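Local coordinates for protein putative aminomethyltransferase (Leptospirillum rubarum, PDB 3TTG) that is a putative aminomethyltransferase of the glycine cleavage T-protein family that probably binds a folate, at residues V214-E218 with S219-A223. Numbering follows the deposited sequence.
Sequences VLLDE and SSYLA
Asp217 is the N-cap of the helix that begins with Glu218: its OD1 accepts the backbone N-H of Ser220, with OD1 and Ser220 N 2.9 Å apart and an N-H...O angle of 160°. The carboxylate reaches that amide because CG sits between the backbone N and carbonyl carbon of its own residue (chi1 71°), which folds the short side chain back over the first turn. The same OD1 lies 3.2 Å from Ser219 OG. One residue on, the main chain takes over: Tyr221 N donates to Asp217 O at 2.9 Å, almost straight, and Leu222 N donates to Glu218 O at 3.0 Å. Side chain and carbonyl of Asp217 thus engage successive amides of the opening turn, and the carboxylate's negative charge would suit the positive end of the helix dipole. Just before the cap, Leu216 packs its side chain against the first turn. Its CD2 rests on Ser220 CB at 3.8 Å, CD1 approaches the edge of the Tyr221 ring close to the ring plane, and its CB lies 4.3 Å from Tyr221 CB. In the second shell, Ser220 OG hydrogen-bonds Asp28 OD1, while Tyr221 stacks on Phe39 and bonds through OH to Arg139 NH1. The junction lies in the folate-binding domain region of the chain. It leads from strand 214-215, which lies at the edge of a mixed sheet and runs parallel to strand 37-39, into helix 218-227; Val214 packs on helix 29-34, and Ala223 meets Thr29 of that same helix.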
loop_
_atom_site.group_PDB
_atom_site.type_symbol
_atom_site.label_atom_id
_atom_site.label_comp_id
_atom_site.label_asym_id
_atom_site.label_seq_id
_atom_site.Cartn_x
_atom_site.Cartn_y
_atom_site.Cartn_z
ATOM N N VAL A 214 -5.431 12.645 15.629
ATOM C CA VAL A 214 -6.206 13.447 14.686
ATOM C C VAL A 214 -7.058 12.579 13.788
ATOM O O VAL A 214 -6.626 11.533 13.314
ATOM C CB VAL A 214 -5.235 14.361 13.852
ATOM C CG1 VAL A 214 -4.214 13.569 13.045
ATOM C CG2 VAL A 214 -5.988 15.386 12.983
ATOM N N LEU A 215 -8.252 13.068 13.494
ATOM C CA LEU A 215 -9.147 12.452 12.539
ATOM C C LEU A 215 -8.766 13.012 11.173
ATOM O O LEU A 215 -8.911 14.207 10.903
ATOM C CB LEU A 215 -10.600 12.733 12.904
ATOM C CG LEU A 215 -11.673 12.061 12.057
ATOM C CD1 LEU A 215 -11.536 10.549 12.046
ATOM C CD2 LEU A 215 -13.071 12.433 12.554
ATOM N N LEU A 216 -8.227 12.164 10.333
ATOM C CA LEU A 216 -7.785 12.553 8.985
ATOM C C LEU A 216 -8.950 12.461 7.991
ATOM O O LEU A 216 -9.760 11.540 8.056
ATOM C CB LEU A 216 -6.658 11.623 8.547
ATOM C CG LEU A 216 -5.330 11.657 9.358
ATOM C CD1 LEU A 216 -4.405 10.505 8.949
ATOM C CD2 LEU A 216 -4.591 12.964 9.160
ATOM N N ASP A 217 -9.033 13.399 7.088
ATOM C CA ASP A 217 -9.954 13.333 5.965
ATOM C C ASP A 217 -9.162 12.633 4.816
ATOM O O ASP A 217 -7.952 12.373 4.963
ATOM C CB ASP A 217 -10.517 14.760 5.618
ATOM C CG ASP A 217 -9.561 15.749 4.992
ATOM O OD1 ASP A 217 -8.348 15.401 4.824
ATOM O OD2 ASP A 217 -9.964 16.913 4.808
ATOM N N GLU A 218 -9.807 12.345 3.684
ATOM C CA GLU A 218 -9.158 11.652 2.555
ATOM C C GLU A 218 -7.895 12.375 2.065
ATOM O O GLU A 218 -6.878 11.706 1.905
ATOM C CB GLU A 218 -10.166 11.433 1.394
ATOM C CG GLU A 218 -9.548 10.856 0.130
ATOM C CD GLU A 218 -10.549 10.493 -0.959
ATOM O OE1 GLU A 218 -11.698 10.994 -0.902
ATOM O OE2 GLU A 218 -10.181 9.713 -1.872
ATOM N N SER A 219 -7.919 13.718 1.887
ATOM C CA SER A 219 -6.737 14.457 1.387
ATOM C C SER A 219 -5.555 14.423 2.377
ATOM O O SER A 219 -4.399 14.324 1.946
ATOM C CB SER A 219 -7.092 15.907 1.003
ATOM O OG SER A 219 -7.259 16.785 2.103
ATOM N N SER A 220 -5.820 14.517 3.682
ATOM C CA SER A 220 -4.748 14.459 4.689
ATOM C C SER A 220 -4.235 13.023 4.846
ATOM O O SER A 220 -3.045 12.827 5.021
ATOM C CB SER A 220 -5.208 15.016 6.033
ATOM O OG SER A 220 -5.405 16.417 5.925
ATOM N N TYR A 221 -5.117 12.030 4.812
ATOM C CA TYR A 221 -4.692 10.617 4.823
ATOM C C TYR A 221 -3.723 10.327 3.619
ATOM O O TYR A 221 -2.616 9.814 3.806
ATOM C CB TYR A 221 -5.913 9.705 4.793
ATOM C CG TYR A 221 -5.534 8.229 4.688
ATOM C CD1 TYR A 221 -4.871 7.578 5.734
ATOM C CD2 TYR A 221 -5.741 7.520 3.513
ATOM C CE1 TYR A 221 -4.501 6.238 5.634
ATOM C CE2 TYR A 221 -5.381 6.182 3.402
ATOM C CZ TYR A 221 -4.765 5.547 4.466
ATOM O OH TYR A 221 -4.486 4.221 4.335
ATOM N N LEU A 222 -4.105 10.730 2.421
ATOM C CA LEU A 222 -3.262 10.573 1.230
ATOM C C LEU A 222 -1.942 11.371 1.331
ATOM O O LEU A 222 -0.920 10.856 0.886
ATOM C CB LEU A 222 -4.004 10.948 -0.070
ATOM C CG LEU A 222 -4.354 9.805 -0.969
ATOM C CD1 LEU A 222 -3.052 9.182 -1.594
ATOM C CD2 LEU A 222 -5.133 8.684 -0.217
ATOM N N ALA A 223 -1.966 12.622 1.873
ATOM C CA ALA A 223 -0.764 13.409 2.093
ATOM C C ALA A 223 0.179 12.649 3.038
ATOM O O ALA A 223 1.387 12.530 2.757
ATOM C CB ALA A 223 -1.132 14.772 2.649
#